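Glycosylation Associate Protein 2 (Streptococcus agalactiae serotype V, PDB 6OYC) probably works with its Gap1 and Gap3 partners in the accessory Sec system, aiding glycosylation and secretion of a cell-surface adhesin. Local coordinates at residues S361-I366 / F448-F453; G381-P386 / W440-E445; R58-L63 / S79-Y84. All coordinates share one frame; numbering follows the deposited sequence.

Contact 1 (S361-I366 / F448-F453); sequences SSDQLI and FSNTTF
Asp363 and Asn450 meet at the surface, their carboxylate and amide planes turned 59° apart. The model brings Asp363 OD2 to 2.8 Å from Asn450 OD1, two acceptors, and crowds the amide carbon as well, so this detail is doubtful and no hydrogen bond joins the segments. The other oxygen, Asp363 OD1, has a clear partner in His387 ND1. Beside the pair, Ser362 CB packs on the amide nitrogen, 3.8 Å from Asn450 ND2. Asn450 reaches across because CG stands anti to its own carbonyl carbon (chi1 -74°), on a type I turn from Phe448 to Thr451 closed by Thr451 N to Phe448 O at 3.1 Å. The three touching residues are all partly exposed, and this polar side is loose. Firmer packing lies behind it, within each segment's own surroundings: Thr451 sets CB at the edge of the Phe448 ring and CG2 above a face of Phe453 but displaced toward the rim, 3.9 Å from the plane, while Leu365 and Ile366 run into the buried sheet. Asn385 ties the turn down through Asn450 N and Ser449 OG. The two loops stand at the starts of parallel strands 365-370 and 452-458 of the central sheet, with strand 388-392 between them, consistent with an alpha/beta hydrolase-like fold.

Contact 2 (G381-P386 / W440-E445); sequences GAKLNP and WKSIEE
Lys383 brings its ammonium group to Ser442 and gives a hydrogen bond of 2.6 Å from NZ to OG, which joins the loop after helix 372-381 to helix 429-444. The lysine is not extended. Its chain leaves with CG beside the backbone N, then bends at chi2 (81°) and again at chi3, and these kinks lay CD and CE alongside the serine hydroxyl before NZ arrives. Lys383 also makes a cation-pi contact with the Tyr379 ring. Ser442 presents OG anti to its backbone N (chi1 -180°), beside its own carbonyl carbon; the same oxygen is hydrogen-bonded to Tyr379 O, so a buried hydroxyl is gripped by two partners, one the lysine ammonium, the other the Tyr379 carbonyl of helix 372-381. Ala382 fits in next to this polar pair. Its CB points at the helix, 3.2 Å from Ser442 O and 3.4 Å from Ser442 OG, a close fit that a methyl group makes without any polar bond. Ile443 aims its CB away from the loop, yet a turn at chi2 (-45°) carries CD1 back to within 4.2 Å of Ala382 CB, and both side chains also rest on Phe448. Backbone bonds shape the loop: Gly381 O accepts from both Leu384 N and Asn385 N. On the exposed flank of the other helix, Lys441 NZ and Glu445 OE1 form a salt bridge one turn apart. This seating of the loop before strand 388-392 against helix 429-444, beside a largely parallel sheet, is consistent with the alpha/beta hydrolase fold, in which helix 372-381 probably follows a nucleophile elbow.

Contact 3 (R58-L63 / S79-Y84); sequences RKISAL and SFFEVY
Phe81 has the greatest area buried here, its ring wedged against Leu63 and Ile60. Leu63 lies over one face: its CB stands 3.6 Å from the ring centroid and only 4° off the ring normal, a CH-pi contact aimed almost at the centre. The leucine and phenylalanine side chains run at about a right angle to each other. Leu63 turns CG opposite the backbone N (chi1 171°), which spreads its methyl groups toward the rim, where CD2 comes within 3.9 Å of Phe81 CD2. Ile60 approaches differently. Its branch methyl CG2 sits near the plane at the edge of the ring, 3.6 Å from Phe81 CE1, so one residue covers a face and the other closes a border. Ala62 O also comes near Phe81 CE1, from an oblique direction. Beyond the ring, Ile60 lends its other branch to Arg58: CG1 lies 3.5 Å above the centre of the guanidinium plane, while the arginine's NH2 pairs with Glu43. A water bridges the backbones beside this apolar patch, hydrogen-bonded to Ile60 O at 2.7 Å and to Phe80 O at 2.9 Å; it has further possible partners, so which bonds it donates is not certain. The loop bearing Phe81 is also held by Lys105 NZ at Phe81 O. It packs back on strand 62-65, whose Ala62 and Leu63 bond to neighbouring strands of the N-terminal parallel sheet. No direct hydrogen bond links the two segments, so side-chain adhesion here is apolar, resting on complementary shape round one buried aromatic ring, and the polar link is left to a water between backbone carbonyls.

Contacts 1 and 2 are neighbours, with centres 11 Å apart, and touch through Asn385. Both lie by the starts of strands in the eight-stranded sheet: contact 1 pairs two loops that lead into strands, and contact 2 sets a loop on helix 429-444. Contact 1 is a surface meeting of polar side chains, whereas contact 2 is mostly buried and combines a charged hydrogen bond with small apolar groups. Contact 3 stands apart, in the five-stranded parallel sheet near the N-terminus, with its centre 34 Å from that of contact 1 and 39 Å from that of contact 2. It is buried and aromatic, and a water supplies its polar bridge.

Contact 1 (S361-I366 / F448-F453)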
loop_
_atom_site.group_PDB
_atom_site.type_symbol
_atom_site.label_atom_id
_atom_site.label_comp_id
_atom_site.label_asym_id
_atom_site.label_seq_id
_atom_site.Cartn_x
_atom_site.Cartn_y
_atom_site.Cartn_z
ATOM N N SER B 361 2.970 7.370 -22.696
ATOM C CA SER B 361 4.314 7.916 -22.616
ATOM C C SER B 361 4.445 8.791 -21.375
ATOM O O SER B 361 3.465 9.087 -20.690
ATOM C CB SER B 361 4.648 8.727 -23.873
ATOM O OG SER B 361 4.037 10.009 -23.821
ATOM N N SER B 362 5.688 9.214 -21.110
ATOM C CA SER B 362 5.980 10.111 -19.994
ATOM C C SER B 362 5.077 11.334 -20.004
ATOM O O SER B 362 4.609 11.781 -18.951
ATOM C CB SER B 362 7.443 10.553 -20.048
ATOM O OG SER B 362 8.314 9.446 -19.954
ATOM N N ASP B 363 4.821 11.893 -21.181
ATOM C CA ASP B 363 3.988 13.083 -21.246
ATOM C C ASP B 363 2.517 12.779 -21.041
ATOM O O ASP B 363 1.691 13.691 -21.151
ATOM C CB ASP B 363 4.187 13.808 -22.577
ATOM C CG ASP B 363 4.205 15.317 -22.412
ATOM O OD1 ASP B 363 3.157 15.896 -22.042
ATOM O OD2 ASP B 363 5.270 15.928 -22.631
ATOM N N GLN B 364 2.163 11.533 -20.746
ATOM C CA GLN B 364 0.807 11.197 -20.341
ATOM C C GLN B 364 0.762 10.734 -18.882
ATOM O O GLN B 364 -0.134 9.985 -18.480
ATOM C CB GLN B 364 0.230 10.163 -21.307
ATOM C CG GLN B 364 0.246 10.662 -22.768
ATOM C CD GLN B 364 -0.041 9.585 -23.805
ATOM O OE1 GLN B 364 0.737 8.643 -23.981
ATOM N NE2 GLN B 364 -1.156 9.736 -24.519
ATOM N N LEU B 365 1.711 11.217 -18.068
ATOM C CA LEU B 365 1.863 10.835 -16.667
ATOM C C LEU B 365 1.820 12.062 -15.759
ATOM O O LEU B 365 2.465 13.076 -16.045
ATOM C CB LEU B 365 3.187 10.091 -16.461
ATOM C CG LEU B 365 3.660 9.975 -15.012
ATOM C CD1 LEU B 365 2.693 9.079 -14.251
ATOM C CD2 LEU B 365 5.089 9.439 -14.933
ATOM N N ILE B 366 1.085 11.967 -14.648
ATOM C CA ILE B 366 0.983 13.046 -13.657
ATOM C C ILE B 366 1.308 12.496 -12.272
ATOM O O ILE B 366 0.622 11.586 -11.789
ATOM C CB ILE B 366 -0.415 13.685 -13.646
ATOM C CG1 ILE B 366 -0.761 14.207 -15.040
ATOM C CG2 ILE B 366 -0.496 14.796 -12.583
ATOM C CD1 ILE B 366 -2.218 14.426 -15.214
ATOM N N PHE B 448 13.064 17.235 -16.264
ATOM C CA PHE B 448 11.705 17.752 -16.189
ATOM C C PHE B 448 11.311 18.494 -17.464
ATOM O O PHE B 448 10.567 19.481 -17.426
ATOM C CB PHE B 448 11.546 18.654 -14.968
ATOM C CG PHE B 448 11.732 17.929 -13.668
ATOM C CD1 PHE B 448 13.007 17.687 -13.171
ATOM C CD2 PHE B 448 10.639 17.456 -12.962
ATOM C CE1 PHE B 448 13.188 17.008 -11.971
ATOM C CE2 PHE B 448 10.804 16.773 -11.765
ATOM C CZ PHE B 448 12.079 16.552 -11.264
ATOM N N SER B 449 11.783 18.002 -18.616
ATOM C CA SER B 449 11.504 18.685 -19.877
ATOM C C SER B 449 10.010 18.712 -20.183
ATOM O O SER B 449 9.479 19.737 -20.632
ATOM C CB SER B 449 12.282 18.027 -21.016
ATOM O OG SER B 449 11.736 16.773 -21.377
ATOM N N ASN B 450 9.310 17.607 -19.927
ATOM C CA ASN B 450 7.876 17.532 -20.170
ATOM C C ASN B 450 7.046 18.240 -19.111
ATOM O O ASN B 450 5.827 18.346 -19.288
ATOM C CB ASN B 450 7.423 16.069 -20.232
ATOM C CG ASN B 450 7.823 15.384 -21.517
ATOM O OD1 ASN B 450 8.081 16.040 -22.527
ATOM N ND2 ASN B 450 7.857 14.052 -21.495
ATOM N N THR B 451 7.660 18.737 -18.033
ATOM C CA THR B 451 6.961 18.925 -16.762
ATOM C C THR B 451 6.530 20.366 -16.512
ATOM O O THR B 451 7.310 21.304 -16.696
ATOM C CB THR B 451 7.836 18.471 -15.585
ATOM O OG1 THR B 451 8.508 17.245 -15.900
ATOM C CG2 THR B 451 6.976 18.268 -14.360
ATOM N N THR B 452 5.293 20.519 -16.036
ATOM C CA THR B 452 4.796 21.737 -15.403
ATOM C C THR B 452 4.495 21.457 -13.929
ATOM O O THR B 452 3.999 20.380 -13.591
ATOM C CB THR B 452 3.519 22.227 -16.100
ATOM O OG1 THR B 452 3.723 22.270 -17.520
ATOM C CG2 THR B 452 3.101 23.600 -15.584
ATOM N N PHE B 453 4.773 22.420 -13.042
ATOM C CA PHE B 453 4.542 22.247 -11.608
ATOM C C PHE B 453 3.364 23.097 -11.147
ATOM O O PHE B 453 3.378 24.321 -11.305
ATOM C CB PHE B 453 5.780 22.611 -10.785
ATOM C CG PHE B 453 6.920 21.651 -10.941
ATOM C CD1 PHE B 453 7.802 21.772 -12.001
ATOM C CD2 PHE B 453 7.119 20.631 -10.023
ATOM C CE1 PHE B 453 8.864 20.890 -12.147
ATOM C CE2 PHE B 453 8.179 19.745 -10.165
ATOM C CZ PHE B 453 9.050 19.874 -11.224
#

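Contact 2 (G381-P386 / W440-E445)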
loop_
_atom_site.group_PDB
_atom_site.type_symbol
_atom_site.label_atom_id
_atom_site.label_comp_id
_atom_site.label_asym_id
_atom_site.label_seq_id
_atom_site.Cartn_x
_atom_site.Cartn_y
_atom_site.Cartn_z
ATOM N N GLY B 381 9.894 11.918 -9.774
ATOM C CA GLY B 381 9.585 12.609 -11.019
ATOM C C GLY B 381 10.820 12.908 -11.846
ATOM O O GLY B 381 10.809 12.765 -13.071
ATOM N N ALA B 382 11.912 13.285 -11.177
ATOM C CA ALA B 382 13.200 13.484 -11.838
ATOM C C ALA B 382 13.601 12.317 -12.738
ATOM O O ALA B 382 14.296 12.519 -13.739
ATOM C CB ALA B 382 14.278 13.731 -10.775
ATOM N N LYS B 383 13.189 11.099 -12.409
ATOM C CA LYS B 383 13.519 9.950 -13.237
ATOM C C LYS B 383 12.432 9.614 -14.236
ATOM O O LYS B 383 12.618 8.704 -15.054
ATOM C CB LYS B 383 13.792 8.723 -12.368
ATOM C CG LYS B 383 15.204 8.656 -11.835
ATOM C CD LYS B 383 15.335 9.555 -10.618
ATOM C CE LYS B 383 16.276 8.986 -9.569
ATOM N NZ LYS B 383 16.084 9.736 -8.286
ATOM N N LEU B 384 11.304 10.318 -14.191
ATOM C CA LEU B 384 10.156 9.942 -14.991
ATOM C C LEU B 384 9.752 10.982 -16.026
ATOM O O LEU B 384 8.982 10.643 -16.938
ATOM C CB LEU B 384 8.958 9.636 -14.078
ATOM C CG LEU B 384 9.109 8.360 -13.249
ATOM C CD1 LEU B 384 8.163 8.365 -12.061
ATOM C CD2 LEU B 384 8.859 7.168 -14.121
ATOM N N ASN B 385 10.249 12.218 -15.924
ATOM C CA ASN B 385 9.929 13.319 -16.831
ATOM C C ASN B 385 8.414 13.386 -17.085
ATOM O O ASN B 385 7.977 13.260 -18.230
ATOM C CB ASN B 385 10.698 13.192 -18.143
ATOM C CG ASN B 385 10.791 14.506 -18.902
ATOM O OD1 ASN B 385 10.023 15.438 -18.670
ATOM N ND2 ASN B 385 11.742 14.582 -19.822
ATOM N N PRO B 386 7.610 13.549 -16.041
ATOM C CA PRO B 386 6.156 13.506 -16.228
ATOM C C PRO B 386 5.639 14.768 -16.904
ATOM O O PRO B 386 6.305 15.803 -16.989
ATOM C CB PRO B 386 5.624 13.389 -14.799
ATOM C CG PRO B 386 6.643 14.123 -13.982
ATOM C CD PRO B 386 7.970 13.812 -14.636
ATOM N N TRP B 440 18.290 17.124 -3.986
ATOM C CA TRP B 440 18.570 17.958 -5.158
ATOM C C TRP B 440 19.456 17.264 -6.183
ATOM O O TRP B 440 19.392 17.621 -7.362
ATOM C CB TRP B 440 19.180 19.285 -4.724
ATOM C CG TRP B 440 18.247 20.004 -3.875
ATOM C CD1 TRP B 440 18.314 20.129 -2.528
ATOM C CD2 TRP B 440 17.037 20.654 -4.287
ATOM N NE1 TRP B 440 17.228 20.836 -2.067
ATOM C CE2 TRP B 440 16.431 21.170 -3.130
ATOM C CE3 TRP B 440 16.416 20.862 -5.518
ATOM C CZ2 TRP B 440 15.233 21.883 -3.168
ATOM C CZ3 TRP B 440 15.225 21.571 -5.551
ATOM C CH2 TRP B 440 14.648 22.068 -4.389
ATOM N N LYS B 441 20.249 16.267 -5.770
ATOM C CA LYS B 441 21.055 15.539 -6.738
ATOM C C LYS B 441 20.164 14.773 -7.711
ATOM O O LYS B 441 20.480 14.655 -8.898
ATOM C CB LYS B 441 22.037 14.601 -6.030
ATOM C CG LYS B 441 22.394 13.341 -6.823
ATOM C CD LYS B 441 23.040 12.270 -5.951
ATOM C CE LYS B 441 23.325 11.010 -6.747
ATOM N NZ LYS B 441 24.700 11.002 -7.330
ATOM N N SER B 442 19.049 14.241 -7.223
ATOM C CA SER B 442 18.077 13.632 -8.125
ATOM C C SER B 442 17.495 14.675 -9.071
ATOM O O SER B 442 17.320 14.423 -10.266
ATOM C CB SER B 442 16.971 12.961 -7.303
ATOM O OG SER B 442 16.001 12.354 -8.131
ATOM N N ILE B 443 17.187 15.855 -8.537
ATOM C CA ILE B 443 16.649 16.946 -9.344
ATOM C C ILE B 443 17.655 17.364 -10.412
ATOM O O ILE B 443 17.379 17.274 -11.613
ATOM C CB ILE B 443 16.262 18.133 -8.445
ATOM C CG1 ILE B 443 15.154 17.718 -7.470
ATOM C CG2 ILE B 443 15.856 19.322 -9.288
ATOM C CD1 ILE B 443 14.040 16.927 -8.107
ATOM N N GLU B 444 18.834 17.829 -9.983
ATOM C CA GLU B 444 19.937 18.130 -10.886
ATOM C C GLU B 444 20.085 17.077 -11.972
ATOM O O GLU B 444 19.971 17.375 -13.164
ATOM C CB GLU B 444 21.250 18.227 -10.110
ATOM C CG GLU B 444 21.382 19.407 -9.197
ATOM C CD GLU B 444 22.692 19.407 -8.426
ATOM O OE1 GLU B 444 22.659 19.496 -7.174
ATOM O OE2 GLU B 444 23.759 19.321 -9.077
ATOM N N GLU B 445 20.344 15.834 -11.575
ATOM C CA GLU B 445 20.615 14.788 -12.552
ATOM C C GLU B 445 19.374 14.342 -13.309
ATOM O O GLU B 445 19.483 13.473 -14.187
ATOM C CB GLU B 445 21.250 13.588 -11.862
ATOM C CG GLU B 445 22.541 13.908 -11.152
ATOM C CD GLU B 445 23.248 12.658 -10.686
ATOM O OE1 GLU B 445 22.775 12.032 -9.716
ATOM O OE2 GLU B 445 24.267 12.291 -11.307
#

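Contact 3 (R58-L63 / S79-Y84)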
loop_
_atom_site.group_PDB
_atom_site.type_symbol
_atom_site.label_atom_id
_atom_site.label_comp_id
_atom_site.label_asym_id
_atom_site.label_seq_id
_atom_site.Cartn_x
_atom_site.Cartn_y
_atom_site.Cartn_z
ATOM N N ARG B 58 -27.629 -5.768 -1.903
ATOM C CA ARG B 58 -26.558 -6.674 -1.509
ATOM C C ARG B 58 -25.451 -6.659 -2.563
ATOM O O ARG B 58 -25.716 -6.556 -3.760
ATOM C CB ARG B 58 -27.097 -8.090 -1.300
ATOM C CG ARG B 58 -27.631 -8.743 -2.549
ATOM C CD ARG B 58 -26.603 -9.690 -3.200
ATOM N NE ARG B 58 -27.067 -10.218 -4.486
ATOM C CZ ARG B 58 -27.184 -9.508 -5.607
ATOM N NH1 ARG B 58 -26.858 -8.226 -5.631
ATOM N NH2 ARG B 58 -27.614 -10.096 -6.712
ATOM N N LYS B 59 -24.203 -6.721 -2.102
ATOM C CA LYS B 59 -23.021 -6.679 -2.957
ATOM C C LYS B 59 -22.718 -8.074 -3.490
ATOM O O LYS B 59 -22.883 -9.072 -2.779
ATOM C CB LYS B 59 -21.824 -6.141 -2.156
ATOM C CG LYS B 59 -20.493 -5.977 -2.914
ATOM C CD LYS B 59 -19.321 -5.750 -1.914
ATOM C CE LYS B 59 -18.011 -5.305 -2.590
ATOM N NZ LYS B 59 -17.665 -3.865 -2.340
ATOM N N ILE B 60 -22.300 -8.151 -4.750
ATOM C CA ILE B 60 -21.688 -9.362 -5.290
ATOM C C ILE B 60 -20.191 -9.103 -5.329
ATOM O O ILE B 60 -19.725 -8.215 -6.052
ATOM C CB ILE B 60 -22.233 -9.730 -6.676
ATOM C CG1 ILE B 60 -23.760 -9.840 -6.636
ATOM C CG2 ILE B 60 -21.619 -11.056 -7.126
ATOM C CD1 ILE B 60 -24.383 -10.260 -7.960
ATOM N N SER B 61 -19.436 -9.867 -4.540
ATOM C CA SER B 61 -18.054 -9.508 -4.258
ATOM C C SER B 61 -17.060 -10.066 -5.271
ATOM O O SER B 61 -15.907 -9.607 -5.318
ATOM C CB SER B 61 -17.682 -9.980 -2.848
ATOM O OG SER B 61 -18.269 -9.136 -1.884
ATOM N N ALA B 62 -17.464 -11.037 -6.081
ATOM C CA ALA B 62 -16.564 -11.538 -7.108
ATOM C C ALA B 62 -17.363 -12.131 -8.257
ATOM O O ALA B 62 -18.480 -12.636 -8.077
ATOM C CB ALA B 62 -15.586 -12.585 -6.555
ATOM N N LEU B 63 -16.768 -12.061 -9.440
ATOM C CA LEU B 63 -17.260 -12.738 -10.631
ATOM C C LEU B 63 -16.271 -13.850 -10.951
ATOM O O LEU B 63 -15.098 -13.580 -11.230
ATOM C CB LEU B 63 -17.388 -11.763 -11.806
ATOM C CG LEU B 63 -17.692 -12.378 -13.181
ATOM C CD1 LEU B 63 -19.024 -13.110 -13.125
ATOM C CD2 LEU B 63 -17.689 -11.304 -14.303
ATOM N N SER B 79 -20.909 -3.667 -16.111
ATOM C CA SER B 79 -21.465 -2.649 -15.226
ATOM C C SER B 79 -21.523 -3.109 -13.773
ATOM O O SER B 79 -21.610 -2.268 -12.873
ATOM C CB SER B 79 -22.872 -2.243 -15.692
ATOM O OG SER B 79 -23.829 -3.261 -15.391
ATOM N N PHE B 80 -21.479 -4.419 -13.520
ATOM C CA PHE B 80 -21.743 -4.953 -12.192
ATOM C C PHE B 80 -20.490 -5.248 -11.368
ATOM O O PHE B 80 -20.630 -5.603 -10.199
ATOM C CB PHE B 80 -22.574 -6.244 -12.301
ATOM C CG PHE B 80 -23.870 -6.071 -13.040
ATOM C CD1 PHE B 80 -24.960 -5.449 -12.427
ATOM C CD2 PHE B 80 -24.004 -6.526 -14.353
ATOM C CE1 PHE B 80 -26.159 -5.279 -13.116
ATOM C CE2 PHE B 80 -25.202 -6.360 -15.043
ATOM C CZ PHE B 80 -26.284 -5.735 -14.424
ATOM N N PHE B 81 -19.283 -5.138 -11.929
ATOM C CA PHE B 81 -18.083 -5.585 -11.226
ATOM C C PHE B 81 -16.938 -4.602 -11.425
ATOM O O PHE B 81 -16.779 -4.026 -12.503
ATOM C CB PHE B 81 -17.654 -6.990 -11.691
ATOM C CG PHE B 81 -18.624 -8.067 -11.291
ATOM C CD1 PHE B 81 -18.637 -8.561 -9.984
ATOM C CD2 PHE B 81 -19.558 -8.555 -12.207
ATOM C CE1 PHE B 81 -19.557 -9.531 -9.599
ATOM C CE2 PHE B 81 -20.468 -9.525 -11.842
ATOM C CZ PHE B 81 -20.476 -10.017 -10.524
ATOM N N GLU B 82 -16.144 -4.427 -10.375
ATOM C CA GLU B 82 -14.997 -3.534 -10.357
ATOM C C GLU B 82 -13.742 -4.293 -10.761
ATOM O O GLU B 82 -13.715 -5.521 -10.794
ATOM C CB GLU B 82 -14.804 -2.932 -8.959
ATOM C CG GLU B 82 -15.969 -2.102 -8.484
ATOM C CD GLU B 82 -16.124 -0.838 -9.309
ATOM O OE1 GLU B 82 -15.177 -0.008 -9.309
ATOM O OE2 GLU B 82 -17.178 -0.684 -9.968
ATOM N N VAL B 83 -12.674 -3.541 -11.022
ATOM C CA VAL B 83 -11.392 -4.178 -11.280
ATOM C C VAL B 83 -10.991 -5.097 -10.111
ATOM O O VAL B 83 -11.389 -4.893 -8.953
ATOM C CB VAL B 83 -10.321 -3.109 -11.551
ATOM C CG1 VAL B 83 -10.578 -2.449 -12.923
ATOM C CG2 VAL B 83 -10.299 -2.068 -10.421
ATOM N N TYR B 84 -10.207 -6.131 -10.437
ATOM C CA TYR B 84 -9.706 -7.131 -9.484
ATOM C C TYR B 84 -10.798 -7.977 -8.846
ATOM O O TYR B 84 -10.481 -8.859 -8.039
ATOM C CB TYR B 84 -8.877 -6.479 -8.371
ATOM C CG TYR B 84 -7.742 -5.675 -8.929
ATOM C CD1 TYR B 84 -6.710 -6.300 -9.618
ATOM C CD2 TYR B 84 -7.709 -4.294 -8.795
ATOM C CE1 TYR B 84 -5.657 -5.574 -10.145
ATOM C CE2 TYR B 84 -6.670 -3.563 -9.321
ATOM C CZ TYR B 84 -5.646 -4.210 -10.012
ATOM O OH TYR B 84 -4.599 -3.490 -10.553
HETATM O O HOH W 1 -19.566 -5.911 -7.527
#